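Local coordinates for protein Afp2 (PDB 6RBN) that probably builds, together with related sheath proteins, the contractile sheath around the inner tube of the anti-feeding prophage, a phage-tail-like injection system, at residues G123-G128 / L255-E260; G237-E242 / W247-V252; K44-F49 / A95-I100; P251-R254 / V259-D262. One frame throughout, in Å; residues are numbered along the deposited sequence.

Contact 1 (G123-G128 / L255-E260)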
loop_
_atom_site.group_PDB
_atom_site.type_symbol
_atom_site.label_atom_id
_atom_site.label_comp_id
_atom_site.label_asym_id
_atom_site.label_seq_id
_atom_site.Cartn_x
_atom_site.Cartn_y
_atom_site.Cartn_z
ATOM N N GLY C 123 -46.573 -17.226 68.877
ATOM C CA GLY C 123 -46.677 -17.399 67.441
ATOM C C GLY C 123 -46.012 -18.641 66.885
ATOM O O GLY C 123 -45.161 -18.537 65.999
ATOM N N TYR C 124 -46.382 -19.820 67.385
ATOM C CA TYR C 124 -45.719 -21.059 67.003
ATOM C C TYR C 124 -46.503 -21.911 66.012
ATOM O O TYR C 124 -46.121 -23.066 65.795
ATOM C CB TYR C 124 -45.384 -21.882 68.238
ATOM C CG TYR C 124 -44.131 -21.421 68.921
ATOM C CD1 TYR C 124 -42.890 -21.770 68.414
ATOM C CD2 TYR C 124 -44.181 -20.642 70.064
ATOM C CE1 TYR C 124 -41.732 -21.358 69.021
ATOM C CE2 TYR C 124 -43.022 -20.226 70.683
ATOM C CZ TYR C 124 -41.800 -20.587 70.155
ATOM O OH TYR C 124 -40.643 -20.173 70.766
ATOM N N ARG C 125 -47.584 -21.375 65.427
ATOM C CA ARG C 125 -48.277 -21.952 64.262
ATOM C C ARG C 125 -48.853 -23.337 64.546
ATOM O O ARG C 125 -48.764 -24.246 63.720
ATOM C CB ARG C 125 -47.360 -22.018 63.039
ATOM C CG ARG C 125 -46.706 -20.721 62.626
ATOM C CD ARG C 125 -47.694 -19.689 62.162
ATOM N NE ARG C 125 -48.075 -18.753 63.210
ATOM C CZ ARG C 125 -49.078 -17.891 63.096
ATOM N NH1 ARG C 125 -49.789 -17.861 61.984
ATOM N NH2 ARG C 125 -49.367 -17.062 64.086
ATOM N N ILE C 126 -49.433 -23.509 65.725
ATOM C CA ILE C 126 -49.974 -24.784 66.134
ATOM C C ILE C 126 -51.497 -24.726 66.097
ATOM O O ILE C 126 -52.097 -23.672 65.914
ATOM C CB ILE C 126 -49.428 -25.210 67.521
ATOM C CG1 ILE C 126 -49.402 -24.027 68.496
ATOM C CG2 ILE C 126 -48.045 -25.804 67.381
ATOM C CD1 ILE C 126 -50.644 -23.819 69.313
ATOM N N PHE C 127 -52.133 -25.882 66.256
ATOM C CA PHE C 127 -53.586 -25.972 66.314
ATOM C C PHE C 127 -53.959 -26.906 67.453
ATOM O O PHE C 127 -53.493 -28.046 67.499
ATOM C CB PHE C 127 -54.165 -26.481 64.993
ATOM C CG PHE C 127 -55.658 -26.403 64.919
ATOM C CD1 PHE C 127 -56.285 -25.197 64.657
ATOM C CD2 PHE C 127 -56.439 -27.527 65.119
ATOM C CE1 PHE C 127 -57.655 -25.114 64.590
ATOM C CE2 PHE C 127 -57.813 -27.448 65.056
ATOM C CZ PHE C 127 -58.419 -26.239 64.792
ATOM N N GLY C 128 -54.790 -26.423 68.368
ATOM C CA GLY C 128 -55.144 -27.190 69.545
ATOM C C GLY C 128 -56.419 -27.994 69.370
ATOM O O GLY C 128 -57.349 -27.583 68.690
ATOM N N LEU C 255 -54.940 -24.544 56.754
ATOM C CA LEU C 255 -54.335 -24.282 55.455
ATOM C C LEU C 255 -53.265 -23.211 55.566
ATOM O O LEU C 255 -52.175 -23.376 55.012
ATOM C CB LEU C 255 -55.408 -23.895 54.433
ATOM C CG LEU C 255 -55.117 -23.775 52.928
ATOM C CD1 LEU C 255 -54.649 -22.400 52.492
ATOM C CD2 LEU C 255 -54.082 -24.810 52.525
ATOM N N PHE C 256 -53.537 -22.122 56.289
ATOM C CA PHE C 256 -52.530 -21.069 56.358
ATOM C C PHE C 256 -51.371 -21.469 57.254
ATOM O O PHE C 256 -50.238 -21.057 57.002
ATOM C CB PHE C 256 -53.076 -19.723 56.854
ATOM C CG PHE C 256 -53.944 -18.969 55.868
ATOM C CD1 PHE C 256 -54.539 -19.576 54.776
ATOM C CD2 PHE C 256 -54.014 -17.595 55.959
ATOM C CE1 PHE C 256 -55.308 -18.850 53.896
ATOM C CE2 PHE C 256 -54.757 -16.859 55.068
ATOM C CZ PHE C 256 -55.399 -17.488 54.031
ATOM N N ASN C 257 -51.627 -22.268 58.292
ATOM C CA ASN C 257 -50.540 -22.756 59.135
ATOM C C ASN C 257 -49.610 -23.685 58.371
ATOM O O ASN C 257 -48.413 -23.727 58.658
ATOM C CB ASN C 257 -51.097 -23.474 60.361
ATOM C CG ASN C 257 -51.799 -22.540 61.307
ATOM O OD1 ASN C 257 -51.370 -21.410 61.508
ATOM N ND2 ASN C 257 -52.881 -23.010 61.907
ATOM N N ALA C 258 -50.133 -24.422 57.394
ATOM C CA ALA C 258 -49.266 -25.224 56.540
ATOM C C ALA C 258 -48.483 -24.347 55.573
ATOM O O ALA C 258 -47.335 -24.655 55.240
ATOM C CB ALA C 258 -50.094 -26.256 55.778
ATOM N N VAL C 259 -49.089 -23.255 55.111
ATOM C CA VAL C 259 -48.410 -22.342 54.198
ATOM C C VAL C 259 -47.351 -21.536 54.941
ATOM O O VAL C 259 -46.231 -21.355 54.452
ATOM C CB VAL C 259 -49.442 -21.436 53.502
ATOM C CG1 VAL C 259 -48.774 -20.371 52.685
ATOM C CG2 VAL C 259 -50.317 -22.251 52.604
ATOM N N GLU C 260 -47.685 -21.067 56.145
ATOM C CA GLU C 260 -46.767 -20.233 56.915
ATOM C C GLU C 260 -45.562 -21.018 57.405
ATOM O O GLU C 260 -44.469 -20.460 57.534
ATOM C CB GLU C 260 -47.515 -19.592 58.081
ATOM C CG GLU C 260 -48.420 -18.474 57.623
ATOM C CD GLU C 260 -49.402 -17.989 58.653
ATOM O OE1 GLU C 260 -49.524 -18.617 59.720
ATOM O OE2 GLU C 260 -50.077 -16.983 58.383
#

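Contact 2 (G237-E242 / W247-V252)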
loop_
_atom_site.group_PDB
_atom_site.type_symbol
_atom_site.label_atom_id
_atom_site.label_comp_id
_atom_site.label_asym_id
_atom_site.label_seq_id
_atom_site.Cartn_x
_atom_site.Cartn_y
_atom_site.Cartn_z
ATOM N N GLY C 237 -68.651 -31.543 62.092
ATOM C CA GLY C 237 -68.440 -30.138 62.393
ATOM C C GLY C 237 -66.989 -29.811 62.110
ATOM O O GLY C 237 -66.089 -30.623 62.323
ATOM N N ALA C 238 -66.757 -28.595 61.614
ATOM C CA ALA C 238 -65.402 -28.212 61.241
ATOM C C ALA C 238 -65.063 -26.777 61.622
ATOM O O ALA C 238 -64.241 -26.155 60.948
ATOM C CB ALA C 238 -65.183 -28.397 59.738
ATOM N N ARG C 239 -65.656 -26.238 62.680
ATOM C CA ARG C 239 -65.476 -24.847 63.066
ATOM C C ARG C 239 -64.478 -24.710 64.213
ATOM O O ARG C 239 -64.203 -25.655 64.952
ATOM C CB ARG C 239 -66.823 -24.242 63.454
ATOM C CG ARG C 239 -67.737 -23.932 62.295
ATOM C CD ARG C 239 -69.125 -23.645 62.806
ATOM N NE ARG C 239 -70.070 -23.331 61.741
ATOM C CZ ARG C 239 -70.537 -22.118 61.488
ATOM N NH1 ARG C 239 -70.199 -21.104 62.269
ATOM N NH2 ARG C 239 -71.385 -21.927 60.491
ATOM N N THR C 240 -63.948 -23.499 64.363
ATOM C CA THR C 240 -62.983 -23.158 65.401
ATOM C C THR C 240 -63.685 -22.418 66.537
ATOM O O THR C 240 -64.904 -22.242 66.536
ATOM C CB THR C 240 -61.838 -22.307 64.843
ATOM O OG1 THR C 240 -62.363 -21.092 64.297
ATOM C CG2 THR C 240 -61.082 -23.044 63.769
ATOM N N LEU C 241 -62.891 -21.968 67.506
ATOM C CA LEU C 241 -63.406 -21.237 68.657
ATOM C C LEU C 241 -63.699 -19.774 68.361
ATOM O O LEU C 241 -64.297 -19.101 69.206
ATOM C CB LEU C 241 -62.420 -21.338 69.818
ATOM C CG LEU C 241 -62.321 -22.705 70.484
ATOM C CD1 LEU C 241 -61.134 -22.781 71.411
ATOM C CD2 LEU C 241 -63.583 -22.934 71.258
ATOM N N GLU C 242 -63.299 -19.260 67.202
ATOM C CA GLU C 242 -63.624 -17.899 66.794
ATOM C C GLU C 242 -64.576 -17.943 65.610
ATOM O O GLU C 242 -64.248 -18.515 64.568
ATOM C CB GLU C 242 -62.371 -17.107 66.427
ATOM C CG GLU C 242 -62.693 -15.690 65.988
ATOM C CD GLU C 242 -61.466 -14.866 65.681
ATOM O OE1 GLU C 242 -60.347 -15.385 65.833
ATOM O OE2 GLU C 242 -61.620 -13.697 65.277
ATOM N N TRP C 247 -61.662 -16.512 60.283
ATOM C CA TRP C 247 -61.061 -17.637 60.985
ATOM C C TRP C 247 -62.101 -18.532 61.642
ATOM O O TRP C 247 -61.897 -19.073 62.728
ATOM C CB TRP C 247 -60.046 -17.145 62.004
ATOM C CG TRP C 247 -59.011 -16.266 61.411
ATOM C CD1 TRP C 247 -58.835 -14.942 61.651
ATOM C CD2 TRP C 247 -58.065 -16.617 60.400
ATOM N NE1 TRP C 247 -57.802 -14.457 60.898
ATOM C CE2 TRP C 247 -57.316 -15.467 60.115
ATOM C CE3 TRP C 247 -57.766 -17.800 59.716
ATOM C CZ2 TRP C 247 -56.292 -15.464 59.185
ATOM C CZ3 TRP C 247 -56.748 -17.793 58.806
ATOM C CH2 TRP C 247 -56.026 -16.638 58.547
ATOM N N ARG C 248 -63.228 -18.697 60.964
ATOM C CA ARG C 248 -64.088 -19.859 61.098
ATOM C C ARG C 248 -63.406 -21.005 60.344
ATOM O O ARG C 248 -62.373 -20.802 59.706
ATOM C CB ARG C 248 -65.470 -19.507 60.545
ATOM C CG ARG C 248 -66.632 -20.408 60.861
ATOM C CD ARG C 248 -67.889 -19.899 60.180
ATOM N NE ARG C 248 -68.335 -18.613 60.700
ATOM C CZ ARG C 248 -68.421 -17.498 59.982
ATOM N NH1 ARG C 248 -68.095 -17.507 58.699
ATOM N NH2 ARG C 248 -68.843 -16.377 60.546
ATOM N N TYR C 249 -63.972 -22.220 60.406
ATOM C CA TYR C 249 -63.598 -23.320 59.514
ATOM C C TYR C 249 -62.155 -23.810 59.617
ATOM O O TYR C 249 -61.287 -23.297 58.908
ATOM C CB TYR C 249 -63.914 -23.002 58.046
ATOM C CG TYR C 249 -65.385 -22.866 57.769
ATOM C CD1 TYR C 249 -66.233 -23.954 57.905
ATOM C CD2 TYR C 249 -65.917 -21.673 57.313
ATOM C CE1 TYR C 249 -67.575 -23.843 57.644
ATOM C CE2 TYR C 249 -67.260 -21.553 57.039
ATOM C CZ TYR C 249 -68.083 -22.642 57.208
ATOM O OH TYR C 249 -69.425 -22.525 56.938
ATOM N N ILE C 250 -61.897 -24.734 60.548
ATOM C CA ILE C 250 -60.658 -25.511 60.741
ATOM C C ILE C 250 -59.857 -25.802 59.464
ATOM O O ILE C 250 -58.621 -25.699 59.523
ATOM C CB ILE C 250 -60.974 -26.832 61.483
ATOM C CG1 ILE C 250 -61.582 -26.573 62.854
ATOM C CG2 ILE C 250 -59.745 -27.713 61.692
ATOM C CD1 ILE C 250 -62.106 -27.826 63.501
ATOM N N PRO C 251 -60.479 -26.165 58.263
ATOM C CA PRO C 251 -59.706 -26.134 57.005
ATOM C C PRO C 251 -58.918 -24.867 56.715
ATOM O O PRO C 251 -57.708 -24.947 56.501
ATOM C CB PRO C 251 -60.783 -26.320 55.936
ATOM C CG PRO C 251 -61.756 -27.097 56.560
ATOM C CD PRO C 251 -61.808 -26.756 57.993
ATOM N N VAL C 252 -59.565 -23.698 56.720
ATOM C CA VAL C 252 -58.859 -22.491 56.299
ATOM C C VAL C 252 -57.930 -21.944 57.368
ATOM O O VAL C 252 -57.143 -21.039 57.073
ATOM C CB VAL C 252 -59.813 -21.363 55.857
ATOM C CG1 VAL C 252 -60.805 -21.879 54.835
ATOM C CG2 VAL C 252 -60.500 -20.723 57.027
#

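Contact 3 (K44-F49 / A95-I100)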
loop_
_atom_site.group_PDB
_atom_site.type_symbol
_atom_site.label_atom_id
_atom_site.label_comp_id
_atom_site.label_asym_id
_atom_site.label_seq_id
_atom_site.Cartn_x
_atom_site.Cartn_y
_atom_site.Cartn_z
ATOM N N LYS C 44 -39.689 -39.316 82.449
ATOM C CA LYS C 44 -39.240 -38.407 81.409
ATOM C C LYS C 44 -40.354 -37.423 81.075
ATOM O O LYS C 44 -41.485 -37.853 80.805
ATOM C CB LYS C 44 -38.840 -39.183 80.160
ATOM C CG LYS C 44 -37.568 -39.994 80.302
ATOM C CD LYS C 44 -37.324 -40.879 79.087
ATOM C CE LYS C 44 -36.430 -40.211 78.048
ATOM N NZ LYS C 44 -37.094 -39.113 77.295
ATOM N N PRO C 45 -40.100 -36.119 81.097
ATOM C CA PRO C 45 -41.171 -35.159 80.812
ATOM C C PRO C 45 -41.531 -35.086 79.337
ATOM O O PRO C 45 -42.683 -34.814 78.999
ATOM C CB PRO C 45 -40.591 -33.832 81.319
ATOM C CG PRO C 45 -39.125 -34.007 81.223
ATOM C CD PRO C 45 -38.853 -35.454 81.512
ATOM N N ILE C 46 -40.562 -35.319 78.453
ATOM C CA ILE C 46 -40.770 -35.294 77.008
ATOM C C ILE C 46 -40.173 -36.570 76.435
ATOM O O ILE C 46 -38.994 -36.862 76.666
ATOM C CB ILE C 46 -40.123 -34.062 76.349
ATOM C CG1 ILE C 46 -40.736 -32.766 76.875
ATOM C CG2 ILE C 46 -40.277 -34.125 74.840
ATOM C CD1 ILE C 46 -39.945 -31.537 76.509
ATOM N N GLN C 47 -40.976 -37.328 75.689
ATOM C CA GLN C 47 -40.501 -38.552 75.065
ATOM C C GLN C 47 -41.108 -38.699 73.677
ATOM O O GLN C 47 -42.221 -38.241 73.414
ATOM C CB GLN C 47 -40.801 -39.770 75.943
ATOM C CG GLN C 47 -42.249 -39.944 76.317
ATOM C CD GLN C 47 -42.443 -41.075 77.297
ATOM O OE1 GLN C 47 -41.502 -41.796 77.618
ATOM N NE2 GLN C 47 -43.662 -41.225 77.795
ATOM N N VAL C 48 -40.350 -39.345 72.791
ATOM C CA VAL C 48 -40.590 -39.336 71.353
ATOM C C VAL C 48 -40.883 -40.758 70.898
ATOM O O VAL C 48 -40.088 -41.667 71.154
ATOM C CB VAL C 48 -39.379 -38.771 70.591
ATOM C CG1 VAL C 48 -39.635 -38.762 69.091
ATOM C CG2 VAL C 48 -39.005 -37.394 71.109
ATOM N N PHE C 49 -42.001 -40.937 70.198
ATOM C CA PHE C 49 -42.458 -42.247 69.744
ATOM C C PHE C 49 -42.691 -42.190 68.244
ATOM O O PHE C 49 -43.577 -41.464 67.784
ATOM C CB PHE C 49 -43.741 -42.637 70.475
ATOM C CG PHE C 49 -43.537 -42.950 71.924
ATOM C CD1 PHE C 49 -42.358 -43.520 72.365
ATOM C CD2 PHE C 49 -44.491 -42.596 72.856
ATOM C CE1 PHE C 49 -42.163 -43.788 73.701
ATOM C CE2 PHE C 49 -44.295 -42.855 74.191
ATOM C CZ PHE C 49 -43.133 -43.452 74.613
ATOM N N ALA C 95 -41.725 -24.932 71.799
ATOM C CA ALA C 95 -40.663 -23.986 71.499
ATOM C C ALA C 95 -39.311 -24.647 71.255
ATOM O O ALA C 95 -38.405 -23.980 70.747
ATOM C CB ALA C 95 -40.544 -22.971 72.632
ATOM N N GLN C 96 -39.148 -25.925 71.585
ATOM C CA GLN C 96 -37.864 -26.602 71.436
ATOM C C GLN C 96 -37.786 -27.550 70.252
ATOM O O GLN C 96 -36.729 -27.658 69.635
ATOM C CB GLN C 96 -37.519 -27.389 72.701
ATOM C CG GLN C 96 -37.160 -26.542 73.895
ATOM C CD GLN C 96 -36.875 -27.373 75.120
ATOM O OE1 GLN C 96 -36.984 -28.596 75.091
ATOM N NE2 GLN C 96 -36.517 -26.712 76.210
ATOM N N TYR C 97 -38.863 -28.254 69.916
ATOM C CA TYR C 97 -38.754 -29.387 69.008
ATOM C C TYR C 97 -39.160 -29.088 67.571
ATOM O O TYR C 97 -39.015 -29.974 66.723
ATOM C CB TYR C 97 -39.556 -30.570 69.553
ATOM C CG TYR C 97 -38.861 -31.218 70.722
ATOM C CD1 TYR C 97 -37.858 -32.156 70.520
ATOM C CD2 TYR C 97 -39.170 -30.861 72.024
ATOM C CE1 TYR C 97 -37.202 -32.741 71.578
ATOM C CE2 TYR C 97 -38.519 -31.437 73.093
ATOM C CZ TYR C 97 -37.535 -32.377 72.863
ATOM O OH TYR C 97 -36.885 -32.955 73.927
ATOM N N ASP C 98 -39.730 -27.907 67.289
ATOM C CA ASP C 98 -39.775 -27.284 65.959
ATOM C C ASP C 98 -40.660 -28.025 64.949
ATOM O O ASP C 98 -40.870 -27.558 63.825
ATOM C CB ASP C 98 -38.346 -27.157 65.405
ATOM C CG ASP C 98 -38.208 -26.098 64.326
ATOM O OD1 ASP C 98 -39.164 -25.333 64.084
ATOM O OD2 ASP C 98 -37.134 -26.042 63.695
ATOM N N ASP C 99 -41.217 -29.161 65.340
ATOM C CA ASP C 99 -41.869 -30.074 64.425
ATOM C C ASP C 99 -43.354 -30.202 64.721
ATOM O O ASP C 99 -44.087 -30.774 63.910
ATOM C CB ASP C 99 -41.201 -31.454 64.520
ATOM C CG ASP C 99 -41.384 -32.291 63.280
ATOM O OD1 ASP C 99 -41.978 -31.800 62.299
ATOM O OD2 ASP C 99 -40.922 -33.449 63.285
ATOM N N ILE C 100 -43.812 -29.651 65.835
ATOM C CA ILE C 100 -45.153 -29.886 66.342
ATOM C C ILE C 100 -46.141 -29.013 65.583
ATOM O O ILE C 100 -45.940 -27.802 65.444
ATOM C CB ILE C 100 -45.202 -29.597 67.847
ATOM C CG1 ILE C 100 -44.201 -30.491 68.559
ATOM C CG2 ILE C 100 -46.584 -29.825 68.402
ATOM C CD1 ILE C 100 -43.920 -30.080 69.953
#

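Contact 4 (P251-R254 / V259-D262)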
loop_
_atom_site.group_PDB
_atom_site.type_symbol
_atom_site.label_atom_id
_atom_site.label_comp_id
_atom_site.label_asym_id
_atom_site.label_seq_id
_atom_site.Cartn_x
_atom_site.Cartn_y
_atom_site.Cartn_z
ATOM N N PRO C 251 -60.479 -26.165 58.263
ATOM C CA PRO C 251 -59.706 -26.134 57.005
ATOM C C PRO C 251 -58.918 -24.867 56.715
ATOM O O PRO C 251 -57.708 -24.947 56.501
ATOM C CB PRO C 251 -60.783 -26.320 55.936
ATOM C CG PRO C 251 -61.756 -27.097 56.560
ATOM C CD PRO C 251 -61.808 -26.756 57.993
ATOM N N VAL C 252 -59.565 -23.698 56.720
ATOM C CA VAL C 252 -58.859 -22.491 56.299
ATOM C C VAL C 252 -57.930 -21.944 57.368
ATOM O O VAL C 252 -57.143 -21.039 57.073
ATOM C CB VAL C 252 -59.813 -21.363 55.857
ATOM C CG1 VAL C 252 -60.805 -21.879 54.835
ATOM C CG2 VAL C 252 -60.500 -20.723 57.027
ATOM N N ARG C 253 -57.984 -22.460 58.593
ATOM C CA ARG C 253 -56.946 -22.101 59.549
ATOM C C ARG C 253 -55.720 -22.990 59.385
ATOM O O ARG C 253 -54.596 -22.490 59.300
ATOM C CB ARG C 253 -57.446 -22.194 60.991
ATOM C CG ARG C 253 -56.375 -21.703 61.937
ATOM C CD ARG C 253 -56.286 -20.206 61.785
ATOM N NE ARG C 253 -55.009 -19.636 62.179
ATOM C CZ ARG C 253 -54.033 -19.420 61.308
ATOM N NH1 ARG C 253 -54.227 -19.709 60.036
ATOM N NH2 ARG C 253 -52.881 -18.906 61.689
ATOM N N ARG C 254 -55.927 -24.308 59.326
ATOM C CA ARG C 254 -54.830 -25.245 59.100
ATOM C C ARG C 254 -54.221 -25.124 57.714
ATOM O O ARG C 254 -53.098 -25.590 57.512
ATOM C CB ARG C 254 -55.294 -26.683 59.305
ATOM C CG ARG C 254 -55.440 -27.096 60.739
ATOM C CD ARG C 254 -55.901 -28.534 60.828
ATOM N NE ARG C 254 -55.025 -29.435 60.086
ATOM C CZ ARG C 254 -53.884 -29.937 60.543
ATOM N NH1 ARG C 254 -53.442 -29.613 61.747
ATOM N NH2 ARG C 254 -53.172 -30.752 59.784
ATOM N N VAL C 259 -49.089 -23.255 55.111
ATOM C CA VAL C 259 -48.410 -22.342 54.198
ATOM C C VAL C 259 -47.351 -21.536 54.941
ATOM O O VAL C 259 -46.231 -21.355 54.452
ATOM C CB VAL C 259 -49.442 -21.436 53.502
ATOM C CG1 VAL C 259 -48.774 -20.371 52.685
ATOM C CG2 VAL C 259 -50.317 -22.251 52.604
ATOM N N GLU C 260 -47.685 -21.067 56.145
ATOM C CA GLU C 260 -46.767 -20.233 56.915
ATOM C C GLU C 260 -45.562 -21.018 57.405
ATOM O O GLU C 260 -44.469 -20.460 57.534
ATOM C CB GLU C 260 -47.515 -19.592 58.081
ATOM C CG GLU C 260 -48.420 -18.474 57.623
ATOM C CD GLU C 260 -49.402 -17.989 58.653
ATOM O OE1 GLU C 260 -49.524 -18.617 59.720
ATOM O OE2 GLU C 260 -50.077 -16.983 58.383
ATOM N N ARG C 261 -45.730 -22.312 57.667
ATOM C CA ARG C 261 -44.586 -23.112 58.089
ATOM C C ARG C 261 -43.726 -23.526 56.904
ATOM O O ARG C 261 -42.496 -23.529 57.001
ATOM C CB ARG C 261 -45.050 -24.340 58.870
ATOM C CG ARG C 261 -45.598 -24.024 60.247
ATOM C CD ARG C 261 -46.162 -25.266 60.910
ATOM N NE ARG C 261 -45.124 -26.236 61.235
ATOM C CZ ARG C 261 -44.471 -26.266 62.391
ATOM N NH1 ARG C 261 -44.758 -25.387 63.340
ATOM N NH2 ARG C 261 -43.536 -27.182 62.600
ATOM N N ASP C 262 -44.344 -23.869 55.772
ATOM C CA ASP C 262 -43.563 -24.336 54.631
ATOM C C ASP C 262 -42.868 -23.206 53.890
ATOM O O ASP C 262 -41.862 -23.456 53.218
ATOM C CB ASP C 262 -44.445 -25.114 53.661
ATOM C CG ASP C 262 -44.871 -26.455 54.211
ATOM O OD1 ASP C 262 -44.113 -27.032 55.016
ATOM O OD2 ASP C 262 -45.960 -26.934 53.836
#

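Contact 1 (G123-G128 / L255-E260)
Glu260 OE1 is the polar atom on which the basic groups converge: Arg125 NH1 reaches it in a salt bridge from the loop ahead of strand 127-129, while Arg253, two turns earlier on helix 250-267, which also carries Glu260, adds a long, weak ion pair. The modelled 2.4 Å between Arg125 NH1 and Glu260 OE1 is too short to take literally at this resolution, and the exact place of NH1 is doubtful. The oxygen stands at the edge of the Arg125 guanidinium, near its plane. The guanidinium and carboxylate planes are 47° apart, and OE2 of Glu260 is farther off, 3.7 Å from Arg125 NH1. The arginine chain bends at chi2 (-65°) and again at chi3, carrying the guanidinium to the acid, whereas Glu260 stretches out to meet it.

Arg125 sits in the turn of an alpha-to-beta connection in the subtilisin-like domain. Helix 112-122 ends there in a Schellman motif with Gly123 as its C-prime residue, and the chain then enters the parallel part of the mixed sheet. Beside the ion pair, Asn257 packs its amide against the loop, with ND2 4.1 Å from Ile126 O and OD1 3.9 Å from Arg125 NH1. Arg125 has a stronger partner in Glu14 of an Afp3 chain, and from another Afp3 chain Phe445 packs on Glu260.

Contact 2 (G237-E242 / W247-V252)
Thr240 OG1 donates a hydrogen bond to Trp247 O at 2.6 Å, meeting the carbonyl at a C=O...O angle of 148° and tilted 15° from its plane; it is one of two that join 237-242 to 247-252, which runs back alongside it. Thr240 holds the hydroxyl between its backbone N and carbonyl carbon (chi1 60°), where it faces Trp247. The second bond, Ile250 N to Ala238 O at 2.8 Å, is weak and bent; the same carbonyl oxygen also takes a CA-H...O contact from Tyr249 CA at 3.2 Å.

Apolar groups fill in around these bonds. Thr240 CG2 lies 3.7 Å from Ile250 CG1 as the two side chains pass in opposite directions, and Ala238 CB touches Pro251 CD at 4.1 Å.

Among the charged groups, Arg239 and Arg248 lie side by side, pointing the same way. Arg248 CD rides over one face of the Arg239 guanidinium, 3.3 Å from Arg239 NH1. Asp243, in the connecting turn, forms salt bridges with both arginines and so probably offsets their like charges. Glu342 is hydrogen-bonded to Tyr249 OH and forms a salt bridge with Arg239 NE.

Together these pairs close an irregular chain reversal through residues 243-246 that leads into helix 250-267.

Contact 3 (K44-F49 / A95-I100)
Ile46 and Tyr97 come at each other from opposite directions and make nearly all of this small apolar contact. Both ends of the isoleucine fork touch the same ring carbon: Ile46 CG2 and Ile46 CD1 each lie 3.7 Å from Tyr97 CE2. The CG2 methyl also reaches the phenol, 3.7 Å from Tyr97 OH. Gln96 adds a looser touch, its OE1 standing 4.4 Å from Ile46 CD1.

The backbones stay far apart, 10.1 Å from Ile46 CA to Tyr97 CA, so the side chains must bridge the gap. Ile46 sets CG2 anti to the backbone N and CG1 on the N side, anti to the carbonyl carbon (chi1 -62°), which spreads the fork toward the ring. A second aromatic group, Tyr83 of strand 82-86, meets the Tyr97 ring with the planes about 55° apart, and Ile46 also touches Ala93 of helix 90-97. On the helix side, Arg305 of an Afp3 chain packs on Tyr97 and hydrogen-bonds Gln96 O.

Strand 46-49 is an outermost strand of the mixed sheet within this chain, antiparallel to strand 82-86. Helix 90-97 belongs to the crossover from strand 82-86 to the parallel strand 102-105, so Ile46 ties the sheet margin to the last turn of that helix, just before Asp98 leaves the helical conformation.

Contact 4 (P251-R254 / V259-D262)
Helix 250-267 carries this contact along its own length: Arg253 and Glu260, seven residues or two turns apart, approach each other on one side of it. Arg253 NH2 and Glu260 OE1 form a salt bridge that is long, at 3.9 Å, and is not backed by a hydrogen bond. The oxygen lies at the edge of the Arg253 guanidinium, in its plane, while the carboxylate is turned almost square to it, the two planes standing 78° apart. The CB of Arg253 points away from 259-262; a bend at chi2 (72°) turns the guanidinium along the helix toward Glu260. For the acid this arginine is the distant second partner, since OE1 of Glu260 pairs chiefly with Arg125 NH1 of the loop before strand 127-129.

In the C-terminal domain of the sheath protein this side of the helix lies against an Afp3 chain. Glu14 of that Afp3 chain is the stronger partner of Arg253, forming a salt bridge to the same NH2, and Ile12 of the same neighbour packs on Glu260. The aromatic ring of Trp247 takes Arg253 in a cation-pi contact, which probably helps to place the guanidinium.

How the contacts relate
Helix 250-267 runs through contacts 1, 2 and 4. Contacts 1 and 4 are centred about 5 Å apart and share Val259 and Glu260; their arginines, Arg125 and Arg253, lie close together, the exact spacing doubtful, with Glu260 and Glu14 of an Afp3 chain as their acidic partners. Contact 2, centred about 13 Å from contact 1, joins it where Phe127 CZ lies 3.7 Å from Ile250 CG2; it shares Pro251 and Val252 with contact 4 and also reaches it through Trp247. Contact 3 stands apart, about 26 Å from contact 2 between centres, on the opposite side of the chain's centre. It still meets contact 4 at Arg261 and contact 1 at Tyr124, whose OH lies 3.4 Å from Ala95 CB.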